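Hypothetical protein MerP (Cupriavidus metallidurans, PDB 1OSD) probably binds mercuric ions in the periplasm through a two-cysteine motif, as a small heavy-metal-associated domain protein of the bacterial mercury resistance system. Local coordinates at residues V28-K33 against T46-T52; P18-K22 against V34-F38; V5-G11 against Y66-Q72. All blocks are in the same frame, centred on the assembly; numbering follows the deposited sequence. Where two conformers were deposited one is given.

Interaction 1. Residues V28-K33 against T46-T52; sequences VEGVSK and TFDDAKT
Val28 meets Thr52 at about a right angle, its CG1 3.3 Å from Thr52 OG1. A chi1 of 179° turns that methyl away from the backbone N and onto the threonine. From Val28 to Val31 the chain makes a type II turn, closed by Val31 N donating to Val28 O. The carbonyl of Glu29, second residue of the turn, faces Thr52, O lying 3.5 Å from Thr52 CB. At the surface one water donates to Glu29 OE2 and accepts from Lys51 NZ, joining two opposite charges that do not touch. Gly30 takes a positive phi of 113°, as the third residue of such a turn commonly does, and its bare CA is pressed by Lys51 CB at 3.7 Å. The strand pairing opens with Asp48 N donating to Gly30 O over 2.9 Å. Val31 pairs with Phe47, its CG2 3.9 Å from Phe47 CB, on the face that helix 54-63 covers with Leu57. At Ser32 and Lys33 the register slips by one. Both face Thr46 in a classic beta bulge, where Thr46 O takes a 2.8 Å bond from Ser32 N and a weak one from Lys33 N. Thr46 N donates to Lys33 O at 2.8 Å. Backbone bonds thus fix the hairpin's register, while side chains sort by face: Val31 and Phe47 join the helix-covered core, and Thr46 turns to the other, its OG1 bonded to Thr4 OG1.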
ATOM      1  N   VAL A  28      -0.458   8.437  -4.069  1.00 41.52           N
ATOM      2  CA  VAL A  28      -1.204   8.013  -5.267  1.00 41.89           C
ATOM      3  C   VAL A  28      -2.536   8.682  -5.316  1.00 42.43           C
ATOM      4  O   VAL A  28      -3.335   8.535  -4.409  1.00 39.53           O
ATOM      5  CB  VAL A  28      -1.333   6.504  -5.355  1.00 41.20           C
ATOM      6  CG1 VAL A  28      -2.127   6.077  -6.596  1.00 42.85           C
ATOM      7  CG2 VAL A  28       0.136   5.875  -5.498  1.00 42.12           C
ATOM      8  N   GLU A  29      -2.698   9.488  -6.361  1.00 42.52           N
ATOM      9  CA  GLU A  29      -3.947  10.182  -6.617  1.00 42.78           C
ATOM     10  C   GLU A  29      -5.102   9.144  -6.637  1.00 42.09           C
ATOM     11  O   GLU A  29      -5.074   8.149  -7.398  1.00 41.29           O
ATOM     12  CB  GLU A  29      -3.983  11.048  -7.916  1.00 42.58           C
ATOM     13  CG  GLU A  29      -5.251  11.955  -7.989  1.00 45.39           C
ATOM     14  CD  GLU A  29      -5.379  12.959  -6.840  1.00 45.78           C
ATOM     15  OE1 GLU A  29      -4.363  13.457  -6.248  1.00 52.35           O
ATOM     16  OE2 GLU A  29      -6.509  13.301  -6.537  1.00 54.15           O
ATOM     17  N   GLY A  30      -6.017   9.373  -5.709  1.00 39.09           N
ATOM     18  CA  GLY A  30      -7.291   8.677  -5.697  1.00 40.70           C
ATOM     19  C   GLY A  30      -7.347   7.791  -4.485  1.00 39.40           C
ATOM     20  O   GLY A  30      -8.366   7.203  -4.191  1.00 36.08           O
ATOM     21  N   VAL A  31      -6.225   7.735  -3.750  1.00 40.63           N
ATOM     22  CA  VAL A  31      -6.243   7.067  -2.464  1.00 39.86           C
ATOM     23  C   VAL A  31      -6.772   7.983  -1.315  1.00 40.07           C
ATOM     24  O   VAL A  31      -6.398   9.154  -1.177  1.00 40.28           O
ATOM     25  CB  VAL A  31      -4.890   6.568  -2.109  1.00 39.28           C
ATOM     26  CG1 VAL A  31      -4.855   6.121  -0.659  1.00 39.23           C
ATOM     27  CG2 VAL A  31      -4.469   5.532  -3.067  1.00 39.15           C
ATOM     28  N   SER A  32      -7.607   7.386  -0.474  1.00 39.93           N
ATOM     29  CA  SER A  32      -8.279   8.011   0.693  1.00 41.26           C
ATOM     30  C   SER A  32      -7.668   7.758   2.046  1.00 40.90           C
ATOM     31  O   SER A  32      -7.807   8.597   2.959  1.00 40.83           O
ATOM     32  CB  SER A  32      -9.707   7.481   0.779  1.00 39.48           C
ATOM     33  OG  SER A  32     -10.244   8.033  -0.342  1.00 47.71           O
ATOM     34  N   LYS A  33      -7.140   6.569   2.216  1.00 39.03           N
ATOM     35  CA  LYS A  33      -6.723   6.113   3.542  1.00 41.25           C
ATOM     36  C   LYS A  33      -5.765   4.949   3.342  1.00 40.75           C
ATOM     37  O   LYS A  33      -6.020   4.074   2.475  1.00 41.52           O
ATOM     38  CB  LYS A  33      -7.933   5.655   4.364  1.00 41.75           C
ATOM     39  CG  LYS A  33      -7.697   5.557   5.872  1.00 43.83           C
ATOM     40  CD  LYS A  33      -8.918   4.916   6.590  1.00 49.96           C
ATOM     41  CE  LYS A  33      -8.656   4.537   8.102  1.00 55.56           C
ATOM     42  NZ  LYS A  33      -8.272   5.661   9.051  1.00 60.17           N
ATOM     43  N   THR A  46      -7.674   2.221   1.119  1.00 38.22           N
ATOM     44  CA  THR A  46      -9.018   2.597   0.665  1.00 36.81           C
ATOM     45  C   THR A  46      -8.835   3.657  -0.466  1.00 36.79           C
ATOM     46  O   THR A  46      -8.102   4.644  -0.335  1.00 32.82           O
ATOM     47  CB  THR A  46      -9.820   3.216   1.772  1.00 36.37           C
ATOM     48  OG1 THR A  46     -10.145   2.236   2.760  1.00 36.93           O
ATOM     49  CG2 THR A  46     -11.177   3.726   1.230  1.00 37.04           C
ATOM     50  N   PHE A  47      -9.446   3.369  -1.588  1.00 35.63           N
ATOM     51  CA  PHE A  47      -9.156   4.160  -2.768  1.00 36.80           C
ATOM     52  C   PHE A  47     -10.337   4.153  -3.745  1.00 35.94           C
ATOM     53  O   PHE A  47     -11.273   3.271  -3.698  1.00 34.03           O
ATOM     54  CB  PHE A  47      -7.882   3.607  -3.470  1.00 35.70           C
ATOM     55  CG  PHE A  47      -8.100   2.265  -4.155  1.00 35.45           C
ATOM     56  CD1 PHE A  47      -8.499   2.210  -5.485  1.00 31.67           C
ATOM     57  CD2 PHE A  47      -7.876   1.024  -3.466  1.00 34.66           C
ATOM     58  CE1 PHE A  47      -8.710   0.968  -6.156  1.00 28.40           C
ATOM     59  CE2 PHE A  47      -8.161  -0.233  -4.120  1.00 34.35           C
ATOM     60  CZ  PHE A  47      -8.559  -0.239  -5.492  1.00 33.90           C
ATOM     61  N   ASP A  48     -10.250   5.105  -4.694  1.00 37.31           N
ATOM     62  CA  ASP A  48     -11.248   5.173  -5.738  1.00 36.30           C
ATOM     63  C   ASP A  48     -10.811   4.528  -7.028  1.00 37.58           C
ATOM     64  O   ASP A  48      -9.860   5.002  -7.627  1.00 38.01           O
ATOM     65  CB  ASP A  48     -11.619   6.625  -5.873  1.00 36.95           C
ATOM     66  CG  ASP A  48     -12.759   6.848  -6.816  1.00 31.55           C
ATOM     67  OD1 ASP A  48     -13.197   8.058  -6.935  1.00 36.18           O
ATOM     68  OD2 ASP A  48     -13.212   5.986  -7.589  1.00 33.49           O
ATOM     69  N   ASP A  49     -11.491   3.440  -7.416  1.00 36.84           N
ATOM     70  CA  ASP A  49     -11.109   2.563  -8.499  1.00 38.46           C
ATOM     71  C   ASP A  49     -11.363   3.137  -9.902  1.00 37.76           C
ATOM     72  O   ASP A  49     -10.890   2.580 -10.904  1.00 35.53           O
ATOM     73  CB  ASP A  49     -11.709   1.213  -8.380  1.00 39.33           C
ATOM     74  CG  ASP A  49     -13.205   1.177  -8.709  1.00 41.43           C
ATOM     75  OD1 ASP A  49     -13.744   0.103  -8.482  1.00 36.13           O
ATOM     76  OD2 ASP A  49     -13.927   2.113  -9.159  1.00 44.35           O
ATOM     77  N   ALA A  50     -12.036   4.301  -9.918  1.00 36.08           N
ATOM     78  CA  ALA A  50     -12.123   5.135 -11.057  1.00 37.03           C
ATOM     79  C   ALA A  50     -10.907   5.986 -11.248  1.00 37.38           C
ATOM     80  O   ALA A  50     -10.783   6.566 -12.344  1.00 39.78           O
ATOM     81  CB  ALA A  50     -13.307   6.113 -10.912  1.00 38.57           C
ATOM     82  N   LYS A  51     -10.108   6.161 -10.201  1.00 35.90           N
ATOM     83  CA  LYS A  51      -8.923   7.054 -10.209  1.00 37.24           C
ATOM     84  C   LYS A  51      -7.620   6.313 -10.210  1.00 37.49           C
ATOM     85  O   LYS A  51      -6.572   6.848 -10.708  1.00 39.16           O
ATOM     86  CB  LYS A  51      -8.976   7.995  -8.972  1.00 35.28           C
ATOM     87  CG  LYS A  51     -10.108   9.041  -9.100  0.50 34.33           C
ATOM     88  CD  LYS A  51     -10.596   9.546  -7.850  0.50 33.71           C
ATOM     89  CE  LYS A  51     -11.698  10.704  -7.942  0.50 36.41           C
ATOM     90  NZ  LYS A  51     -11.277  11.961  -7.200  0.50 30.56           N
ATOM     91  N   THR A  52      -7.630   5.116  -9.613  1.00 36.89           N
ATOM     92  CA  THR A  52      -6.442   4.308  -9.541  1.00 36.46           C
ATOM     93  C   THR A  52      -6.780   2.836  -9.402  1.00 36.63           C
ATOM     94  O   THR A  52      -7.962   2.458  -9.448  1.00 35.77           O
ATOM     95  CB  THR A  52      -5.471   4.871  -8.404  1.00 37.89           C
ATOM     96  OG1 THR A  52      -4.178   4.270  -8.518  1.00 36.26           O
ATOM     97  CG2 THR A  52      -5.942   4.558  -6.951  1.00 35.63           C
TER
HETATM   98  O   HOH W   1      -8.910  12.026  -5.371  1.00 54.55           O

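Interaction 2. Residues P18-K22 against V34-F38; sequences PITVK and VDVTF
Pro18 O accepts from Lys22 N at 2.9 Å, with a weak bond from Val21 N, while its neighbours across the contact are the methyls of Val36 on the strand. CG2 of Val36 lies 3.5 Å from Pro18 O and CG1 3.6 Å from it, van der Waals contacts that seat the carbonyl in the fork of the valine. With chi1 at -71°, CG1 is turned beside the backbone N of Val36 and CG2 stands between that N and the carbonyl carbon, which spreads the methyls along the helix: CG2 touches Pro18 CB at 3.6 Å, and CG1 lies 4.0 Å from Lys22 CB and more loosely against Val21 CG1. Just past the end of the strand the proline ring leans obliquely on Phe38, Pro18 CG coming within 3.7 Å of Phe38 CB and meeting the aromatic ring at its edge, near the ring plane. At the other end, Val34 points toward the helix, its CG1 loosely against Lys22, and also packs on Ile25. The lysine runs out alongside the strand toward the backbone oxygen of Val34, but the modelled 2.4 Å between Lys22 NZ and Val34 O is too short to trust, and chi4 is close to eclipsed at -22°. Asp35 OD2 stays beyond salt-bridge range of that amine. The segments 18-22 of the helix and 34-37 of the strand run nearly antiparallel, 155° apart; the first helix packs along the edge strand, on one face of the sheet, in this ferredoxin-like fold. Pro18 follows Cys17, which begins helix 17-26 and is disulfide-bonded to Cys14 in the loop before it. The grip is therefore mainly apolar: valine and proline carbons hold the helix start on the sheet, with any polar help from Lys22 doubtful.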
ATOM      1  N   PRO A  18       7.110   0.849   7.744  1.00 39.04           N
ATOM      2  CA  PRO A  18       5.644   1.114   7.661  1.00 38.39           C
ATOM      3  C   PRO A  18       5.373   2.512   7.104  1.00 36.70           C
ATOM      4  O   PRO A  18       4.487   2.693   6.254  1.00 35.45           O
ATOM      5  CB  PRO A  18       5.164   0.915   9.112  1.00 36.86           C
ATOM      6  CG  PRO A  18       6.099  -0.201   9.562  1.00 40.91           C
ATOM      7  CD  PRO A  18       7.479   0.315   9.075  1.00 40.12           C
ATOM      8  N   ILE A  19       6.147   3.480   7.558  1.00 34.35           N
ATOM      9  CA  ILE A  19       5.910   4.837   7.127  1.00 36.16           C
ATOM     10  C   ILE A  19       6.369   5.121   5.709  1.00 35.35           C
ATOM     11  O   ILE A  19       5.710   5.876   4.974  1.00 35.71           O
ATOM     12  CB  ILE A  19       6.441   5.802   8.178  1.00 36.66           C
ATOM     13  CG1 ILE A  19       5.476   5.719   9.423  1.00 40.58           C
ATOM     14  CG2 ILE A  19       6.619   7.214   7.584  1.00 38.24           C
ATOM     15  CD1 ILE A  19       5.526   6.837  10.355  1.00 45.00           C
ATOM     16  N   THR A  20       7.395   4.429   5.307  1.00 34.57           N
ATOM     17  CA  THR A  20       7.910   4.514   3.987  1.00 35.07           C
ATOM     18  C   THR A  20       6.805   4.093   3.049  1.00 34.56           C
ATOM     19  O   THR A  20       6.595   4.728   2.004  1.00 36.55           O
ATOM     20  CB  THR A  20       9.193   3.696   3.788  1.00 34.35           C
ATOM     21  OG1 THR A  20      10.302   4.254   4.525  1.00 31.40           O
ATOM     22  CG2 THR A  20       9.633   3.760   2.264  1.00 36.19           C
ATOM     23  N   VAL A  21       6.114   3.038   3.404  1.00 35.20           N
ATOM     24  CA  VAL A  21       5.105   2.383   2.544  1.00 34.81           C
ATOM     25  C   VAL A  21       3.848   3.234   2.517  1.00 36.17           C
ATOM     26  O   VAL A  21       3.334   3.543   1.455  1.00 37.46           O
ATOM     27  CB  VAL A  21       4.824   0.920   2.937  1.00 34.72           C
ATOM     28  CG1 VAL A  21       3.425   0.340   2.143  1.00 34.93           C
ATOM     29  CG2 VAL A  21       6.127  -0.041   2.817  1.00 36.34           C
ATOM     30  N   LYS A  22       3.431   3.704   3.698  1.00 35.56           N
ATOM     31  CA  LYS A  22       2.308   4.483   3.888  1.00 33.03           C
ATOM     32  C   LYS A  22       2.481   5.726   3.003  1.00 35.17           C
ATOM     33  O   LYS A  22       1.584   6.031   2.221  1.00 38.37           O
ATOM     34  CB  LYS A  22       2.168   4.870   5.357  1.00 32.97           C
ATOM     35  CG  LYS A  22       0.880   5.738   5.686  1.00 33.89           C
ATOM     36  CD  LYS A  22       0.753   5.854   7.223  1.00 40.31           C
ATOM     37  CE  LYS A  22      -0.588   6.041   7.853  1.00 44.48           C
ATOM     38  NZ  LYS A  22      -1.716   6.601   7.024  1.00 45.88           N
ATOM     39  N   VAL A  34      -4.654   5.018   4.067  1.00 39.58           N
ATOM     40  CA  VAL A  34      -3.687   3.957   4.193  1.00 39.77           C
ATOM     41  C   VAL A  34      -3.301   3.703   5.668  1.00 39.84           C
ATOM     42  O   VAL A  34      -2.866   4.621   6.436  1.00 40.50           O
ATOM     43  CB  VAL A  34      -2.472   4.214   3.410  1.00 38.79           C
ATOM     44  CG1 VAL A  34      -1.564   3.012   3.496  1.00 35.81           C
ATOM     45  CG2 VAL A  34      -2.815   4.371   1.933  1.00 42.87           C
ATOM     46  N   ASP A  35      -3.504   2.458   6.102  1.00 38.64           N
ATOM     47  CA  ASP A  35      -2.989   2.074   7.416  1.00 37.05           C
ATOM     48  C   ASP A  35      -2.065   0.883   7.244  1.00 35.29           C
ATOM     49  O   ASP A  35      -2.426  -0.121   6.582  1.00 34.54           O
ATOM     50  CB  ASP A  35      -4.148   1.688   8.299  1.00 38.13           C
ATOM     51  CG  ASP A  35      -4.975   2.890   8.713  1.00 40.45           C
ATOM     52  OD1 ASP A  35      -6.201   2.719   8.799  1.00 41.84           O
ATOM     53  OD2 ASP A  35      -4.477   4.008   9.004  1.00 42.63           O
ATOM     54  N   VAL A  36      -0.928   0.954   7.910  1.00 34.46           N
ATOM     55  CA  VAL A  36       0.111  -0.063   7.784  1.00 33.92           C
ATOM     56  C   VAL A  36       0.299  -0.756   9.094  1.00 33.70           C
ATOM     57  O   VAL A  36       0.265  -0.102  10.134  1.00 35.44           O
ATOM     58  CB  VAL A  36       1.415   0.507   7.371  1.00 33.79           C
ATOM     59  CG1 VAL A  36       1.366   0.947   5.920  1.00 38.39           C
ATOM     60  CG2 VAL A  36       1.788   1.755   8.335  1.00 39.16           C
ATOM     61  N   THR A  37       0.669  -2.008   9.023  1.00 34.22           N
ATOM     62  CA  THR A  37       0.950  -2.849  10.213  1.00 35.24           C
ATOM     63  C   THR A  37       2.226  -3.588  10.087  1.00 35.31           C
ATOM     64  O   THR A  37       2.439  -4.435   9.179  1.00 32.96           O
ATOM     65  CB  THR A  37      -0.234  -3.803  10.541  1.00 34.93           C
ATOM     66  OG1 THR A  37      -1.397  -2.985  10.764  1.00 34.75           O
ATOM     67  CG2 THR A  37       0.048  -4.522  11.854  1.00 37.16           C
ATOM     68  N   PHE A  38       3.149  -3.213  10.961  1.00 34.92           N
ATOM     69  CA  PHE A  38       4.521  -3.796  10.937  1.00 35.12           C
ATOM     70  C   PHE A  38       4.468  -5.322  11.224  1.00 33.99           C
ATOM     71  O   PHE A  38       5.085  -6.126  10.513  1.00 34.45           O
ATOM     72  CB  PHE A  38       5.503  -3.035  11.914  1.00 37.09           C
ATOM     73  CG  PHE A  38       6.954  -3.652  12.028  1.00 36.16           C
ATOM     74  CD1 PHE A  38       7.259  -4.602  12.996  1.00 43.04           C
ATOM     75  CD2 PHE A  38       7.947  -3.338  11.064  1.00 39.08           C
ATOM     76  CE1 PHE A  38       8.565  -5.216  13.081  1.00 42.58           C
ATOM     77  CE2 PHE A  38       9.209  -3.916  11.093  1.00 34.86           C
ATOM     78  CZ  PHE A  38       9.525  -4.881  12.087  1.00 41.85           C
TER

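Interaction 3. Residues V5-G11 against Y66-Q72; sequences VTLSVPG and YPSSVKQ
Strand 5-8 and residues 69-71 run antiparallel, joined by Lys71 N to Thr6 O at 2.8 Å and Ser8 N to Ser69 O at 2.9 Å; a weak bond from Ser69 N to Ser8 O continues the ladder. Thr6 and Lys71 lie side by side and point the same way, Thr6 CG2 3.8 Å from Lys71 CB. The same lysine chain passes Ser8, whose OG lies 3.5 Å from Lys71 CG. Val5 and Val70 cross at about a right angle, touching through their CG2 methyls. Leu7 sends CD1 to within 3.7 Å of Ser68 OG, a hydroxyl whose polar partner is Thr61 OG1 of helix 54-63. Farther along, Val9 CG1 presses obliquely on Tyr66 CB at 3.6 Å; chi1 of -168° sets that methyl anti to the backbone N. The Tyr66 ring turns its edge to the Gly11 carbonyl, CD1 being 3.4 Å from Gly11 O with the oxygen in the ring plane. Near Tyr66, one water accepts from Gly11 N and donates to Pro67 O, bridging where direct strand bonds have ceased. The last strand is thus fastened to the first by backbone bonds, and beyond them by a water bridge and by Tyr66, which packs on Val9 and Gly11 and also touches Cys17, disulfide-bonded to Cys14.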
ATOM      1  N   VAL A   5      -8.528  -2.628  -0.194  1.00 38.50           N
ATOM      2  CA  VAL A   5      -7.633  -3.738  -0.474  1.00 35.84           C
ATOM      3  C   VAL A   5      -6.546  -3.806   0.590  1.00 36.73           C
ATOM      4  O   VAL A   5      -6.054  -2.789   1.071  1.00 38.25           O
ATOM      5  CB  VAL A   5      -7.035  -3.603  -1.867  1.00 34.73           C
ATOM      6  CG1 VAL A   5      -6.087  -2.408  -1.973  1.00 35.97           C
ATOM      7  CG2 VAL A   5      -6.346  -4.943  -2.332  1.00 38.60           C
ATOM      8  N   THR A   6      -6.196  -5.038   0.968  1.00 37.46           N
ATOM      9  CA  THR A   6      -5.089  -5.348   1.803  1.00 37.71           C
ATOM     10  C   THR A   6      -3.906  -5.902   1.018  1.00 37.16           C
ATOM     11  O   THR A   6      -3.991  -6.910   0.307  1.00 34.58           O
ATOM     12  CB  THR A   6      -5.464  -6.356   2.938  1.00 37.21           C
ATOM     13  OG1 THR A   6      -6.486  -5.806   3.749  1.00 40.32           O
ATOM     14  CG2 THR A   6      -4.290  -6.543   3.879  1.00 40.18           C
ATOM     15  N   LEU A   7      -2.748  -5.328   1.330  1.00 37.50           N
ATOM     16  CA  LEU A   7      -1.531  -5.654   0.612  1.00 36.87           C
ATOM     17  C   LEU A   7      -0.575  -6.253   1.558  1.00 36.79           C
ATOM     18  O   LEU A   7      -0.422  -5.823   2.702  1.00 36.51           O
ATOM     19  CB  LEU A   7      -0.923  -4.438  -0.067  1.00 36.42           C
ATOM     20  CG  LEU A   7      -1.737  -3.630  -1.072  1.00 38.49           C
ATOM     21  CD1 LEU A   7      -0.909  -2.422  -1.664  1.00 30.64           C
ATOM     22  CD2 LEU A   7      -2.347  -4.555  -2.194  1.00 39.38           C
ATOM     23  N   SER A   8       0.068  -7.303   1.077  1.00 35.07           N
ATOM     24  CA  SER A   8       1.168  -7.947   1.777  1.00 35.31           C
ATOM     25  C   SER A   8       2.458  -7.304   1.354  1.00 34.96           C
ATOM     26  O   SER A   8       2.755  -7.285   0.168  1.00 32.49           O
ATOM     27  CB  SER A   8       1.165  -9.462   1.562  0.50 35.12           C
ATOM     28  OG  SER A   8      -0.027  -9.932   2.138  0.50 37.67           O
ATOM     29  N   VAL A   9       3.288  -6.912   2.328  1.00 35.97           N
ATOM     30  CA  VAL A   9       4.559  -6.226   1.976  1.00 35.81           C
ATOM     31  C   VAL A   9       5.762  -6.912   2.629  1.00 34.42           C
ATOM     32  O   VAL A   9       6.185  -6.489   3.697  1.00 36.83           O
ATOM     33  CB  VAL A   9       4.482  -4.802   2.325  1.00 34.50           C
ATOM     34  CG1 VAL A   9       5.612  -4.060   1.715  1.00 38.42           C
ATOM     35  CG2 VAL A   9       3.109  -4.235   1.920  1.00 35.83           C
ATOM     36  N   PRO A  10       6.243  -8.003   2.033  1.00 37.16           N
ATOM     37  CA  PRO A  10       7.185  -8.910   2.744  1.00 38.67           C
ATOM     38  C   PRO A  10       8.501  -8.280   3.152  1.00 38.01           C
ATOM     39  O   PRO A  10       9.137  -8.705   4.124  1.00 41.14           O
ATOM     40  CB  PRO A  10       7.362 -10.094   1.781  1.00 39.88           C
ATOM     41  CG  PRO A  10       6.879  -9.583   0.414  1.00 41.15           C
ATOM     42  CD  PRO A  10       5.767  -8.576   0.750  1.00 38.22           C
ATOM     43  N   GLY A  11       8.919  -7.248   2.427  1.00 36.73           N
ATOM     44  CA  GLY A  11      10.072  -6.492   2.815  1.00 36.90           C
ATOM     45  C   GLY A  11      10.042  -5.415   3.864  1.00 35.67           C
ATOM     46  O   GLY A  11      11.110  -4.757   4.102  1.00 35.34           O
ATOM     47  N   TYR A  66       9.638  -1.855  -1.818  1.00 34.76           N
ATOM     48  CA  TYR A  66       8.897  -2.848  -1.118  1.00 32.98           C
ATOM     49  C   TYR A  66       7.724  -3.354  -1.980  1.00 34.49           C
ATOM     50  O   TYR A  66       6.553  -2.977  -1.796  1.00 34.02           O
ATOM     51  CB  TYR A  66       8.436  -2.291   0.247  1.00 31.92           C
ATOM     52  CG  TYR A  66       9.544  -1.579   0.997  1.00 35.92           C
ATOM     53  CD1 TYR A  66      10.327  -2.265   1.927  1.00 38.69           C
ATOM     54  CD2 TYR A  66       9.799  -0.213   0.803  1.00 35.87           C
ATOM     55  CE1 TYR A  66      11.331  -1.603   2.664  1.00 34.85           C
ATOM     56  CE2 TYR A  66      10.807   0.450   1.554  1.00 35.50           C
ATOM     57  CZ  TYR A  66      11.546  -0.243   2.440  1.00 31.23           C
ATOM     58  OH  TYR A  66      12.623   0.329   3.036  1.00 36.96           O
ATOM     59  N   PRO A  67       8.058  -4.225  -2.942  1.00 36.44           N
ATOM     60  CA  PRO A  67       7.073  -4.857  -3.814  1.00 38.02           C
ATOM     61  C   PRO A  67       5.938  -5.480  -2.983  1.00 37.20           C
ATOM     62  O   PRO A  67       6.250  -5.927  -1.919  1.00 38.73           O
ATOM     63  CB  PRO A  67       7.933  -5.903  -4.605  1.00 37.32           C
ATOM     64  CG  PRO A  67       9.271  -5.231  -4.692  1.00 38.42           C
ATOM     65  CD  PRO A  67       9.407  -4.694  -3.282  1.00 38.40           C
ATOM     66  N   SER A  68       4.699  -5.507  -3.472  1.00 36.83           N
ATOM     67  CA  SER A  68       3.595  -6.059  -2.700  1.00 34.33           C
ATOM     68  C   SER A  68       2.617  -6.749  -3.636  1.00 34.37           C
ATOM     69  O   SER A  68       2.790  -6.675  -4.799  1.00 36.65           O
ATOM     70  CB  SER A  68       2.956  -4.968  -1.910  1.00 34.95           C
ATOM     71  OG  SER A  68       2.222  -4.069  -2.753  1.00 28.53           O
ATOM     72  N   SER A  69       1.680  -7.511  -3.078  1.00 35.07           N
ATOM     73  CA  SER A  69       0.608  -8.256  -3.727  1.00 34.45           C
ATOM     74  C   SER A  69      -0.588  -8.209  -2.798  1.00 34.87           C
ATOM     75  O   SER A  69      -0.479  -7.878  -1.665  1.00 33.09           O
ATOM     76  CB  SER A  69       1.016  -9.677  -3.899  1.00 36.68           C
ATOM     77  OG  SER A  69       1.477 -10.221  -2.686  1.00 39.87           O
ATOM     78  N   VAL A  70      -1.749  -8.585  -3.295  1.00 36.59           N
ATOM     79  CA  VAL A  70      -3.010  -8.732  -2.479  1.00 38.10           C
ATOM     80  C   VAL A  70      -2.751  -9.802  -1.460  1.00 39.01           C
ATOM     81  O   VAL A  70      -2.194 -10.815  -1.809  1.00 36.14           O
ATOM     82  CB  VAL A  70      -4.196  -9.126  -3.463  1.00 38.43           C
ATOM     83  CG1 VAL A  70      -5.467  -9.515  -2.752  1.00 41.32           C
ATOM     84  CG2 VAL A  70      -4.452  -8.004  -4.265  1.00 41.98           C
ATOM     85  N   LYS A  71      -3.131  -9.552  -0.203  1.00 39.52           N
ATOM     86  CA  LYS A  71      -2.996 -10.463   0.848  1.00 40.64           C
ATOM     87  C   LYS A  71      -3.689 -11.794   0.520  1.00 40.83           C
ATOM     88  O   LYS A  71      -4.777 -11.808  -0.085  1.00 40.61           O
ATOM     89  CB  LYS A  71      -3.582  -9.841   2.128  1.00 40.62           C
ATOM     90  CG  LYS A  71      -3.215 -10.629   3.351  0.50 42.41           C
ATOM     91  CD  LYS A  71      -4.244 -10.529   4.481  0.50 44.59           C
ATOM     92  CE  LYS A  71      -4.320 -11.850   5.225  0.50 46.07           C
ATOM     93  NZ  LYS A  71      -3.317 -11.965   6.285  0.50 46.11           N
ATOM     94  N   GLN A  72      -3.057 -12.891   0.928  1.00 40.34           N
ATOM     95  CA  GLN A  72      -3.616 -14.210   0.649  1.00 42.02           C
ATOM     96  C   GLN A  72      -4.721 -14.649   1.617  1.00 42.34           C
ATOM     97  O   GLN A  72      -5.608 -15.448   1.240  1.00 40.63           O
ATOM     98  CB  GLN A  72      -2.516 -15.270   0.633  1.00 42.37           C
ATOM     99  CG  GLN A  72      -1.639 -15.390   1.857  1.00 46.50           C
ATOM    100  CD  GLN A  72      -0.574 -16.502   1.637  1.00 50.20           C
ATOM    101  OE1 GLN A  72       0.603 -16.195   1.344  1.00 52.26           O
ATOM    102  NE2 GLN A  72      -1.025 -17.781   1.670  1.00 45.36           N
ATOM    103  OXT GLN A  72      -4.674 -14.216   2.783  1.00 42.74           O
TER
HETATM  104  O   HOH W   2       8.408  -5.958  -0.133  1.00 32.61           O

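All three contacts belong to one four-stranded antiparallel sheet with its helices packed on it. Interaction 1 and interaction 3 are surface contacts on opposite sides of the chain's centre, both strand pairings written in backbone bonds; they touch where Phe47 meets Val5. Interaction 2, partly buried, instead lays a helix on the sheet and depends on apolar side chains. It shares strand 31-37 with interaction 1, each using a different length of it. Interactions 2 and 3 meet at Tyr66, which packs against Thr20 and Val21 near the disulfide. In sequence, interaction 3 encloses both others, bringing the chain's first and last strands together.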